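Local coordinates for glutamate receptor kainate-like protein (Pleurobrachia bachei, PDB 4ZDM), which binds glycine in the ligand-binding domain of an ionotropic glutamate receptor subunit and probably helps gate a glycine-activated ion channel, at residues A[40-45]-A[56-61]; A[50-55]-A[232-237]; A[78-83]-A[89-94]; A[219-222]-A[227-230]. All blocks are in the same frame, centred on the assembly; numbering follows the deposited sequence.

Contact 1 (A[40-45]-A[56-61]); sequences VNVEIV and YNFITP. With SO4 (sulfate ion), chain D.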
loop_
_atom_site.group_PDB
_atom_site.type_symbol
_atom_site.label_atom_id
_atom_site.label_comp_id
_atom_site.label_asym_id
_atom_site.label_seq_id
_atom_site.Cartn_x
_atom_site.Cartn_y
_atom_site.Cartn_z
ATOM N N VAL A 40 12.608 17.826 9.344
ATOM C CA VAL A 40 13.280 16.947 10.302
ATOM C C VAL A 40 12.903 15.502 10.068
ATOM O O VAL A 40 13.755 14.594 9.985
ATOM C CB VAL A 40 12.935 17.357 11.756
ATOM C CG1 VAL A 40 13.461 16.322 12.743
ATOM C CG2 VAL A 40 13.463 18.738 12.072
ATOM N N ASN A 41 11.618 15.256 9.964
ATOM C CA ASN A 41 11.140 13.874 9.926
ATOM C C ASN A 41 11.358 13.245 8.544
ATOM O O ASN A 41 11.511 12.025 8.442
ATOM C CB ASN A 41 9.662 13.791 10.285
ATOM C CG ASN A 41 9.365 14.142 11.715
ATOM O OD1 ASN A 41 10.112 14.880 12.374
ATOM N ND2 ASN A 41 8.215 13.686 12.203
ATOM N N VAL A 42 11.353 14.069 7.477
ATOM C CA VAL A 42 11.665 13.608 6.143
ATOM C C VAL A 42 13.097 13.103 6.130
ATOM O O VAL A 42 13.379 12.053 5.570
ATOM C CB VAL A 42 11.414 14.757 5.127
ATOM C CG1 VAL A 42 11.865 14.358 3.756
ATOM C CG2 VAL A 42 9.939 15.112 5.160
ATOM N N GLU A 43 14.006 13.855 6.770
ATOM C CA GLU A 43 15.377 13.395 6.847
ATOM C C GLU A 43 15.541 12.159 7.743
ATOM O O GLU A 43 16.280 11.210 7.403
ATOM C CB GLU A 43 16.307 14.525 7.324
ATOM C CG GLU A 43 16.340 15.656 6.301
ATOM C CD GLU A 43 17.527 16.608 6.478
ATOM O OE1 GLU A 43 17.259 17.813 6.357
ATOM O OE2 GLU A 43 18.663 16.102 6.659
ATOM N N ILE A 44 14.807 12.087 8.849
ATOM C CA ILE A 44 14.831 10.886 9.678
ATOM C C ILE A 44 14.416 9.663 8.863
ATOM O O ILE A 44 15.036 8.603 8.915
ATOM C CB ILE A 44 13.947 11.031 10.928
ATOM C CG1 ILE A 44 14.564 12.027 11.892
ATOM C CG2 ILE A 44 13.687 9.678 11.623
ATOM C CD1 ILE A 44 13.689 12.359 13.090
ATOM N N VAL A 45 13.331 9.790 8.119
ATOM C CA VAL A 45 12.842 8.679 7.328
ATOM C C VAL A 45 13.841 8.271 6.239
ATOM O O VAL A 45 13.988 7.072 5.972
ATOM C CB VAL A 45 11.439 9.008 6.727
ATOM C CG1 VAL A 45 11.051 8.039 5.622
ATOM C CG2 VAL A 45 10.386 9.019 7.847
ATOM N N TYR A 56 9.717 3.469 0.068
ATOM C CA TYR A 56 8.572 4.148 0.618
ATOM C C TYR A 56 8.072 5.280 -0.234
ATOM O O TYR A 56 8.828 5.868 -1.060
ATOM C CB TYR A 56 8.890 4.683 2.017
ATOM C CG TYR A 56 9.934 5.765 2.031
ATOM C CD1 TYR A 56 11.289 5.425 1.964
ATOM C CD2 TYR A 56 9.582 7.093 2.169
ATOM C CE1 TYR A 56 12.289 6.430 1.973
ATOM C CE2 TYR A 56 10.567 8.085 2.198
ATOM C CZ TYR A 56 11.883 7.734 2.106
ATOM O OH TYR A 56 12.897 8.698 2.134
ATOM N N ASN A 57 6.785 5.572 -0.055
ATOM C CA ASN A 57 6.168 6.790 -0.505
ATOM C C ASN A 57 5.342 7.379 0.602
ATOM O O ASN A 57 5.107 6.705 1.645
ATOM C CB ASN A 57 5.303 6.577 -1.745
ATOM C CG ASN A 57 6.157 6.310 -2.963
ATOM O OD1 ASN A 57 6.982 7.133 -3.344
ATOM N ND2 ASN A 57 6.071 5.098 -3.513
ATOM N N PHE A 58 4.916 8.617 0.435
ATOM C CA PHE A 58 4.136 9.305 1.432
ATOM C C PHE A 58 2.687 9.356 1.052
ATOM O O PHE A 58 2.346 9.511 -0.149
ATOM C CB PHE A 58 4.634 10.763 1.579
ATOM C CG PHE A 58 5.994 10.934 2.186
ATOM C CD1 PHE A 58 6.575 9.996 3.017
ATOM C CD2 PHE A 58 6.730 12.115 1.969
ATOM C CE1 PHE A 58 7.799 10.206 3.587
ATOM C CE2 PHE A 58 7.947 12.302 2.539
ATOM C CZ PHE A 58 8.509 11.354 3.332
ATOM N N ILE A 59 1.761 9.314 2.003
ATOM C CA ILE A 59 0.349 9.439 1.727
ATOM C C ILE A 59 -0.204 10.422 2.727
ATOM O O ILE A 59 -0.014 10.278 3.948
ATOM C CB ILE A 59 -0.419 8.095 1.824
ATOM C CG1 ILE A 59 0.055 7.150 0.686
ATOM C CG2 ILE A 59 -1.949 8.346 1.793
ATOM C CD1 ILE A 59 -0.711 5.873 0.592
ATOM N N THR A 60 -0.859 11.467 2.236
ATOM C CA THR A 60 -1.488 12.508 3.049
ATOM C C THR A 60 -2.979 12.240 3.145
ATOM O O THR A 60 -3.655 12.028 2.103
ATOM C CB THR A 60 -1.261 13.874 2.375
ATOM O OG1 THR A 60 0.129 14.065 2.200
ATOM C CG2 THR A 60 -1.764 15.007 3.217
ATOM N N PRO A 61 -3.546 12.232 4.358
ATOM C CA PRO A 61 -4.984 11.948 4.445
ATOM C C PRO A 61 -5.795 13.030 3.787
ATOM O O PRO A 61 -5.484 14.209 3.891
ATOM C CB PRO A 61 -5.265 11.914 5.945
ATOM C CG PRO A 61 -4.125 12.627 6.556
ATOM C CD PRO A 61 -2.937 12.417 5.673
HETATM S S SO4 D . 2.717 3.678 -3.579
HETATM O O1 SO4 D . 2.336 5.111 -3.831
HETATM O O2 SO4 D . 1.472 2.905 -3.355
HETATM O O3 SO4 D . 3.555 3.648 -2.332
HETATM O O4 SO4 D . 3.472 3.097 -4.695
HETATM O O HOH W 1 12.252 11.118 3.107
#
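A beta-alpha-beta crossover in the ligand-binding domain contains this contact: strand 8-13 leads through helix 40-52 to strand 54-59, which lies parallel to it in the sheet. Val-45 of the helix meets Tyr-56 and Phe-58 of strand 54-59. The Val-45 CG1 methyl sits over one face of the Tyr-56 ring, a CH-pi contact 3.8 Å from the ring centroid. The methyl is displaced toward the rim, and the nearest ring atom is Tyr-56 CE2, 3.5 Å from Val-45 CG1. CG1 is placed there by a chi1 of 165°, which turns it opposite the backbone N. Val-45 CG1 also lies at the edge of the Phe-58 ring, 4.4 Å from Phe-58 CE1. One turn earlier, Val-42 CG2 approaches Phe-58 CE2 at 4.3 Å. No direct hydrogen bond joins the segments. A water bridges them instead, donating to Val-42 O at 2.9 Å and lying 2.7 Å from Tyr-56 OH. Beyond the strand, Asn-57 ND2 donates to a sulfate oxygen, O3, at 3.1 Å. Tyr-37 meets the Phe-58 ring edge-to-face. Leu-12 of strand 8-13 touches both Val-45 and Tyr-56, and helix 243-254 packs on Val-40, Glu-43 and Ile-44.

Contact 2 (A[50-55]-A[232-237]); sequences QDLNFT and DTFMLG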
loop_
_atom_site.group_PDB
_atom_site.type_symbol
_atom_site.label_atom_id
_atom_site.label_comp_id
_atom_site.label_asym_id
_atom_site.label_seq_id
_atom_site.Cartn_x
_atom_site.Cartn_y
_atom_site.Cartn_z
ATOM N N GLN A 50 17.441 3.858 4.565
ATOM C CA GLN A 50 18.774 3.374 4.125
ATOM C C GLN A 50 19.266 2.317 5.074
ATOM O O GLN A 50 19.748 1.264 4.650
ATOM C CB GLN A 50 19.729 4.555 4.043
ATOM C CG GLN A 50 21.107 4.187 3.600
ATOM C CD GLN A 50 21.968 5.430 3.465
ATOM O OE1 GLN A 50 21.633 6.495 4.000
ATOM N NE2 GLN A 50 23.068 5.308 2.731
ATOM N N ASP A 51 19.086 2.496 6.386
ATOM C CA ASP A 51 19.483 1.523 7.373
ATOM C C ASP A 51 18.633 0.261 7.375
ATOM O O ASP A 51 19.163 -0.870 7.337
ATOM C CB ASP A 51 19.471 2.172 8.758
ATOM C CG ASP A 51 20.169 1.352 9.803
ATOM O OD1 ASP A 51 19.592 0.377 10.291
ATOM O OD2 ASP A 51 21.329 1.662 10.095
ATOM N N LEU A 52 17.319 0.421 7.353
ATOM C CA LEU A 52 16.399 -0.703 7.464
ATOM C C LEU A 52 16.068 -1.324 6.109
ATOM O O LEU A 52 15.422 -2.366 6.079
ATOM C CB LEU A 52 15.096 -0.286 8.128
ATOM C CG LEU A 52 14.927 -0.265 9.649
ATOM C CD1 LEU A 52 15.894 0.659 10.195
ATOM C CD2 LEU A 52 13.545 0.124 10.092
ATOM N N ASN A 53 16.525 -0.738 5.025
ATOM C CA ASN A 53 16.355 -1.330 3.685
ATOM C C ASN A 53 14.901 -1.507 3.315
ATOM O O ASN A 53 14.419 -2.611 3.075
ATOM C CB ASN A 53 17.070 -2.668 3.598
ATOM C CG ASN A 53 17.268 -3.136 2.184
ATOM O OD1 ASN A 53 17.072 -2.423 1.251
ATOM N ND2 ASN A 53 17.665 -4.387 2.058
ATOM N N PHE A 54 14.206 -0.398 3.283
ATOM C CA PHE A 54 12.837 -0.364 2.777
ATOM C C PHE A 54 12.685 0.752 1.772
ATOM O O PHE A 54 13.440 1.740 1.801
ATOM C CB PHE A 54 11.747 -0.222 3.875
ATOM C CG PHE A 54 11.766 1.039 4.677
ATOM C CD1 PHE A 54 11.205 2.197 4.227
ATOM C CD2 PHE A 54 12.303 1.024 5.937
ATOM C CE1 PHE A 54 11.155 3.353 5.011
ATOM C CE2 PHE A 54 12.225 2.137 6.748
ATOM C CZ PHE A 54 11.675 3.309 6.288
ATOM N N THR A 55 11.747 0.572 0.840
ATOM C CA THR A 55 11.350 1.622 -0.061
ATOM C C THR A 55 10.057 2.243 0.474
ATOM O O THR A 55 9.344 1.607 1.283
ATOM C CB THR A 55 11.135 1.150 -1.496
ATOM O OG1 THR A 55 10.120 0.173 -1.541
ATOM C CG2 THR A 55 12.403 0.592 -2.072
ATOM N N ASP A 232 12.379 1.089 16.282
ATOM C CA ASP A 232 12.768 1.558 17.636
ATOM C C ASP A 232 14.283 1.617 17.807
ATOM O O ASP A 232 14.801 2.598 18.330
ATOM C CB ASP A 232 12.163 0.667 18.699
ATOM C CG ASP A 232 10.678 0.868 18.915
ATOM O OD1 ASP A 232 10.058 1.768 18.334
ATOM O OD2 ASP A 232 10.096 0.053 19.698
ATOM N N THR A 233 14.991 0.597 17.335
ATOM C CA THR A 233 16.451 0.551 17.458
ATOM C C THR A 233 17.059 1.688 16.647
ATOM O O THR A 233 17.980 2.388 17.110
ATOM C CB THR A 233 16.946 -0.794 17.007
ATOM O OG1 THR A 233 16.531 -1.757 18.002
ATOM C CG2 THR A 233 18.473 -0.794 16.910
ATOM N N PHE A 234 16.569 1.892 15.420
ATOM C CA PHE A 234 17.097 2.983 14.632
ATOM C C PHE A 234 16.840 4.326 15.297
ATOM O O PHE A 234 17.735 5.189 15.357
ATOM C CB PHE A 234 16.479 2.985 13.225
ATOM C CG PHE A 234 16.988 4.103 12.396
ATOM C CD1 PHE A 234 18.196 3.979 11.762
ATOM C CD2 PHE A 234 16.320 5.306 12.360
ATOM C CE1 PHE A 234 18.747 5.032 11.079
ATOM C CE2 PHE A 234 16.892 6.374 11.629
ATOM C CZ PHE A 234 18.069 6.188 11.021
ATOM N N MET A 235 15.614 4.555 15.789
ATOM C CA MET A 235 15.293 5.818 16.372
ATOM C C MET A 235 16.152 6.098 17.603
ATOM O O MET A 235 16.593 7.238 17.830
ATOM C CB MET A 235 13.809 5.862 16.726
ATOM C CG MET A 235 13.307 7.219 17.112
ATOM S SD MET A 235 13.044 8.294 15.689
ATOM C CE MET A 235 11.377 7.829 15.244
ATOM N N LEU A 236 16.358 5.082 18.403
ATOM C CA LEU A 236 17.167 5.249 19.590
ATOM C C LEU A 236 18.579 5.645 19.241
ATOM O O LEU A 236 19.206 6.473 19.918
ATOM C CB LEU A 236 17.172 3.986 20.428
ATOM C CG LEU A 236 18.022 4.049 21.699
ATOM C CD1 LEU A 236 17.632 5.156 22.684
ATOM C CD2 LEU A 236 17.946 2.702 22.359
ATOM N N GLY A 237 19.123 5.078 18.193
ATOM C CA GLY A 237 20.483 5.428 17.836
ATOM C C GLY A 237 20.631 6.882 17.485
ATOM O O GLY A 237 21.551 7.582 17.970
#
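Phe-234 of helix 228-240 packs against Asp-51 and Leu-52, near the C-terminal end of helix 40-52. The CB of Phe-234 meets the CD1 methyl of Leu-52 at 3.9 Å. From CB the side chain runs opposite the backbone N (chi1 179°), which carries the ring across to the other helix. CD1 of the Phe-234 ring then reaches CB of Asp-51 at 3.7 Å. The next ring atom, CE1 of Phe-234, lies 3.8 Å from the same Asp-51 CB. Asp-51 CG is also close, 3.8 Å from Phe-234 CD1. The carboxylate and ring planes are turned 52° apart, so the two flat groups do not stack. Further round the ring, CE2 of Phe-234 packs against Ile-44 O. Met-47 and Met-48 of helix 40-52 also touch the phenylalanine. With an alanine in place of Phe-234, the Asp-51 methylene would probably lose its aromatic partner and a gap would open between the two helices. Leu-52 also touches Leu-230 and Val-231, about one turn before Phe-234. There is no hydrogen bond across the contact. After Leu-52 the chain leaves the helix at Asn-53, whose phi is positive, and enters strand 54-59. This is helix-against-helix packing on the sheet of a periplasmic-binding-protein-like lobe, the fold of glutamate receptor ligand-binding domains.

Contact 3 (A[78-83]-A[89-94]); sequences GLIRDL and DMIVVA. With GLY (glycine), chain B.
Ile-91 points from strand 90-92 toward helix 78-84, where Leu-79, Ile-80 and Leu-83 meet it. Its CD1 methyl is the main point of contact. CG1 lies opposite the carbonyl carbon (chi1 -63°), and chi2 of 168° extends the chain to bring CD1 between Leu-79 and Leu-83. There Ile-91 CD1 packs at 3.7 Å against Leu-83 CD2. On the Leu-79 side, Ile-91 CD1 is 3.9 Å from Leu-79 CB. Ile-80 crosses this branch at an angle, with Ile-80 CG1 4.0 Å from Ile-91 CD1. The other branch, Ile-91 CG2, lies 3.9 Å from Leu-79 CD1. A glycine in place of Ile-91 would probably leave a gap between Leu-79 and Leu-83 where CD1 now packs. The helix and strand run nearly antiparallel, their axes 155° apart, in the periplasmic-binding-protein-like fold of the receptor's ligand-binding domain. Strand 90-92 is an inner strand of the sheet, between strands 8-13 and 205-221. At Val-93 the chain turns a corner toward the agonist site, where Ala-94 O accepts a hydrogen bond from the bound glycine N at 2.7 Å. Leu-79 and Val-93 reach toward each other tip to tip, Leu-79 CD1 meeting Val-93 CG2 at 3.6 Å. At the opposite end of the strand, Leu-83 CD1 rests on the backbone of Asp-89, 3.5 Å from its C atom. The Asp-89 carboxylate accepts a hydrogen bond from Arg-11 N and forms a salt bridge with Arg-222.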
loop_
_atom_site.group_PDB
_atom_site.type_symbol
_atom_site.label_atom_id
_atom_site.label_comp_id
_atom_site.label_asym_id
_atom_site.label_seq_id
_atom_site.Cartn_x
_atom_site.Cartn_y
_atom_site.Cartn_z
ATOM N N GLY A 78 -8.259 10.992 9.980
ATOM C CA GLY A 78 -6.908 11.474 9.790
ATOM C C GLY A 78 -5.877 10.400 9.533
ATOM O O GLY A 78 -6.142 9.332 8.936
ATOM N N LEU A 79 -4.666 10.678 9.988
ATOM C CA LEU A 79 -3.556 9.763 9.795
ATOM C C LEU A 79 -3.821 8.411 10.443
ATOM O O LEU A 79 -3.440 7.371 9.931
ATOM C CB LEU A 79 -2.294 10.331 10.406
ATOM C CG LEU A 79 -1.726 11.595 9.755
ATOM C CD1 LEU A 79 -0.788 12.360 10.700
ATOM C CD2 LEU A 79 -0.993 11.212 8.513
ATOM N N ILE A 80 -4.445 8.433 11.612
ATOM C CA ILE A 80 -4.683 7.192 12.355
ATOM C C ILE A 80 -5.685 6.325 11.626
ATOM O O ILE A 80 -5.469 5.097 11.570
ATOM C CB ILE A 80 -5.064 7.518 13.815
ATOM C CG1 ILE A 80 -3.881 8.256 14.478
ATOM C CG2 ILE A 80 -5.444 6.251 14.600
ATOM C CD1 ILE A 80 -4.079 8.667 15.881
ATOM N N ARG A 81 -6.733 6.891 11.035
ATOM C CA ARG A 81 -7.649 6.054 10.264
ATOM C C ARG A 81 -6.954 5.435 9.029
ATOM O O ARG A 81 -7.171 4.262 8.707
ATOM C CB ARG A 81 -8.881 6.876 9.860
ATOM C CG ARG A 81 -9.890 6.102 9.029
ATOM C CD ARG A 81 -10.355 4.847 9.738
ATOM N NE ARG A 81 -11.543 4.270 9.116
ATOM C CZ ARG A 81 -12.792 4.653 9.370
ATOM N NH1 ARG A 81 -13.045 5.629 10.233
ATOM N NH2 ARG A 81 -13.791 4.058 8.749
ATOM N N ASP A 82 -6.060 6.167 8.370
ATOM C CA ASP A 82 -5.356 5.601 7.224
ATOM C C ASP A 82 -4.469 4.441 7.666
ATOM O O ASP A 82 -4.316 3.434 6.962
ATOM C CB ASP A 82 -4.503 6.655 6.500
ATOM C CG ASP A 82 -5.286 7.472 5.492
ATOM O OD1 ASP A 82 -6.546 7.334 5.406
ATOM O OD2 ASP A 82 -4.612 8.337 4.825
ATOM N N LEU A 83 -3.806 4.559 8.808
ATOM C CA LEU A 83 -2.968 3.491 9.365
ATOM C C LEU A 83 -3.800 2.252 9.737
ATOM O O LEU A 83 -3.463 1.127 9.366
ATOM C CB LEU A 83 -2.207 4.021 10.576
ATOM C CG LEU A 83 -1.330 3.024 11.304
ATOM C CD1 LEU A 83 -0.137 2.583 10.462
ATOM C CD2 LEU A 83 -0.846 3.595 12.609
ATOM N N ASP A 89 1.351 2.241 6.415
ATOM C CA ASP A 89 1.993 1.275 7.313
ATOM C C ASP A 89 2.663 1.889 8.534
ATOM O O ASP A 89 2.903 1.188 9.537
ATOM C CB ASP A 89 3.032 0.491 6.525
ATOM C CG ASP A 89 2.432 -0.175 5.335
ATOM O OD1 ASP A 89 1.515 -1.034 5.505
ATOM O OD2 ASP A 89 2.798 0.163 4.183
ATOM N N MET A 90 2.963 3.193 8.494
ATOM C CA MET A 90 3.555 3.878 9.615
ATOM C C MET A 90 3.280 5.355 9.458
ATOM O O MET A 90 3.314 5.853 8.328
ATOM C CB MET A 90 5.082 3.579 9.713
ATOM C CG MET A 90 5.749 4.233 10.875
ATOM S SD MET A 90 7.392 3.533 11.270
ATOM C CE MET A 90 8.270 3.922 9.817
ATOM N N ILE A 91 2.996 6.031 10.555
ATOM C CA ILE A 91 2.761 7.482 10.555
ATOM C C ILE A 91 4.044 8.149 10.943
ATOM O O ILE A 91 4.619 7.809 11.975
ATOM C CB ILE A 91 1.656 7.830 11.528
ATOM C CG1 ILE A 91 0.337 7.195 11.128
ATOM C CG2 ILE A 91 1.557 9.344 11.692
ATOM C CD1 ILE A 91 -0.744 7.263 12.225
ATOM N N VAL A 92 4.512 9.112 10.130
ATOM C CA VAL A 92 5.840 9.718 10.349
ATOM C C VAL A 92 5.812 11.219 10.547
ATOM O O VAL A 92 6.883 11.845 10.483
ATOM C CB VAL A 92 6.813 9.298 9.217
ATOM C CG1 VAL A 92 6.959 7.758 9.183
ATOM C CG2 VAL A 92 6.409 9.856 7.869
ATOM N N VAL A 93 4.672 11.784 10.905
ATOM C CA VAL A 93 4.633 13.093 11.558
ATOM C C VAL A 93 5.210 12.940 12.957
ATOM O O VAL A 93 5.518 11.810 13.391
ATOM C CB VAL A 93 3.239 13.671 11.629
ATOM C CG1 VAL A 93 2.625 13.830 10.203
ATOM C CG2 VAL A 93 2.284 12.879 12.528
ATOM N N ALA A 94 5.331 14.048 13.685
ATOM C CA ALA A 94 5.593 13.988 15.110
ATOM C C ALA A 94 4.262 13.732 15.762
ATOM O O ALA A 94 3.448 14.627 16.062
ATOM C CB ALA A 94 6.247 15.294 15.594
HETATM N N GLY B . 1.540 16.454 16.741
HETATM C CA GLY B . 0.065 16.607 16.648
HETATM C C GLY B . -0.704 15.357 16.897
HETATM O O GLY B . -1.942 15.368 16.975
HETATM O OXT GLY B . -0.101 14.248 17.023
#

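Contact 4 (A[219-222]-A[227-230]); sequences FGLR and FKNL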
loop_
_atom_site.group_PDB
_atom_site.type_symbol
_atom_site.label_atom_id
_atom_site.label_comp_id
_atom_site.label_asym_id
_atom_site.label_seq_id
_atom_site.Cartn_x
_atom_site.Cartn_y
_atom_site.Cartn_z
ATOM N N PHE A 219 6.637 7.997 16.039
ATOM C CA PHE A 219 5.943 7.456 14.874
ATOM C C PHE A 219 4.844 6.525 15.339
ATOM O O PHE A 219 4.903 5.937 16.427
ATOM C CB PHE A 219 6.914 6.743 13.945
ATOM C CG PHE A 219 7.926 7.645 13.232
ATOM C CD1 PHE A 219 7.877 9.016 13.288
ATOM C CD2 PHE A 219 8.901 7.038 12.452
ATOM C CE1 PHE A 219 8.829 9.786 12.567
ATOM C CE2 PHE A 219 9.836 7.804 11.736
ATOM C CZ PHE A 219 9.796 9.145 11.796
ATOM N N GLY A 220 3.816 6.359 14.506
ATOM C CA GLY A 220 2.679 5.496 14.774
ATOM C C GLY A 220 2.706 4.224 13.946
ATOM O O GLY A 220 2.986 4.310 12.743
ATOM N N LEU A 221 2.377 3.077 14.570
ATOM C CA LEU A 221 2.398 1.790 13.895
ATOM C C LEU A 221 1.197 1.003 14.325
ATOM O O LEU A 221 0.678 1.227 15.424
ATOM C CB LEU A 221 3.635 0.942 14.239
ATOM C CG LEU A 221 5.000 1.470 13.745
ATOM C CD1 LEU A 221 5.536 2.568 14.598
ATOM C CD2 LEU A 221 6.004 0.314 13.729
ATOM N N ARG A 222 0.720 0.091 13.490
ATOM C CA ARG A 222 -0.311 -0.840 13.950
ATOM C C ARG A 222 0.254 -1.710 15.062
ATOM O O ARG A 222 1.440 -2.006 15.113
ATOM C CB ARG A 222 -0.838 -1.713 12.785
ATOM C CG ARG A 222 -1.699 -0.954 11.807
ATOM C CD ARG A 222 -2.233 -1.881 10.717
ATOM N NE ARG A 222 -1.193 -2.366 9.829
ATOM C CZ ARG A 222 -0.728 -1.658 8.797
ATOM N NH1 ARG A 222 -1.227 -0.481 8.516
ATOM N NH2 ARG A 222 0.262 -2.150 8.048
ATOM N N PHE A 227 7.883 -4.790 12.150
ATOM C CA PHE A 227 9.059 -3.965 11.975
ATOM C C PHE A 227 9.218 -2.920 13.098
ATOM O O PHE A 227 10.142 -2.129 13.075
ATOM C CB PHE A 227 9.094 -3.318 10.562
ATOM C CG PHE A 227 7.870 -2.531 10.202
ATOM C CD1 PHE A 227 7.727 -1.219 10.593
ATOM C CD2 PHE A 227 6.880 -3.102 9.461
ATOM C CE1 PHE A 227 6.614 -0.492 10.268
ATOM C CE2 PHE A 227 5.769 -2.366 9.098
ATOM C CZ PHE A 227 5.622 -1.078 9.519
ATOM N N LYS A 228 8.376 -2.977 14.138
ATOM C CA LYS A 228 8.510 -2.035 15.244
ATOM C C LYS A 228 9.880 -2.092 15.932
ATOM O O LYS A 228 10.460 -1.049 16.203
ATOM C CB LYS A 228 7.436 -2.237 16.314
ATOM C CG LYS A 228 7.492 -1.158 17.403
ATOM C CD LYS A 228 6.320 -1.239 18.322
ATOM C CE LYS A 228 6.323 -0.091 19.296
ATOM N NZ LYS A 228 7.462 -0.118 20.261
ATOM N N ASN A 229 10.394 -3.274 16.229
ATOM C CA ASN A 229 11.643 -3.326 16.933
ATOM C C ASN A 229 12.787 -2.713 16.137
ATOM O O ASN A 229 13.653 -2.055 16.712
ATOM C CB ASN A 229 11.992 -4.782 17.318
ATOM C CG ASN A 229 11.051 -5.354 18.365
ATOM O OD1 ASN A 229 10.426 -4.628 19.134
ATOM N ND2 ASN A 229 10.960 -6.684 18.403
ATOM N N LEU A 230 12.807 -2.889 14.815
ATOM C CA LEU A 230 13.846 -2.298 13.987
ATOM C C LEU A 230 13.726 -0.780 13.920
ATOM O O LEU A 230 14.725 -0.050 13.945
ATOM C CB LEU A 230 13.841 -2.903 12.569
ATOM C CG LEU A 230 14.310 -4.366 12.485
ATOM C CD1 LEU A 230 14.068 -4.846 11.059
ATOM C CD2 LEU A 230 15.749 -4.483 12.823
#
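A strand-to-helix connection of the ligand-binding domain is packed here, where the end of strand 205-221 meets the start of helix 228-240. The strand belongs to the sheet of the periplasmic-binding-protein-like fold and pairs antiparallel with strand 90-92. Four residues separate the two segments. Leu-221 is the strand residue that makes the contact, with its side chain directed toward the helix start. Phe-227 and Lys-228 receive it. Phe-227 occupies the N-cap position, and Lys-228 begins the helix. The CD2 methyl of Leu-221 makes the close approaches to both. Leu-221 CD2 approaches the Phe-227 ring obliquely, 3.6 Å from Phe-227 CE1. A chi1 of 55°, with CG of Phe-227 between its backbone N and carbonyl carbon, brings the ring to the Leu-221 methyl. Lys-228 meets the same methyl with the base of its side chain. Lys-228 CB is 3.9 Å from Leu-221 CD2. The rest of the lysine leads away, and its NZ forms a salt bridge with Asp-232 one turn further along the helix. Thus the apolar base of Lys-228 packs on leucine while its charge is paired elsewhere. Met-90 also touches Leu-221, and Leu-5 touches Phe-227. Arg-222 turns to other partners, with hydrogen bonds to Thr-88 O and Leu-83 O. No hydrogen bond joins the two segments. The CD2 methyl of Leu-221 also reaches the helix backbone, lying 3.8 Å from Lys-228 CA.

Contacts 3 and 4 are buried, whereas contacts 1 and 2 are only partly so. Contact 2 is the one with an exposed touching residue, Asp-51. Contacts 1 and 2 share helix 40-52 and strand 54-59; contacts 2 and 4 share helix 228-240. All four are apolar across their segments, but their surroundings differ. A water bridges contact 1, and a bound sulfate lies beside its strand. Contact 3 leads directly to the agonist. Its strand is joined to that of contact 4 by a probable hydrogen bond from Ile-91 N to Gly-220 O. Phe-219 packs on Ile-44, Val-45 and Met-235, linking the strand of contact 4 with contacts 1 and 2.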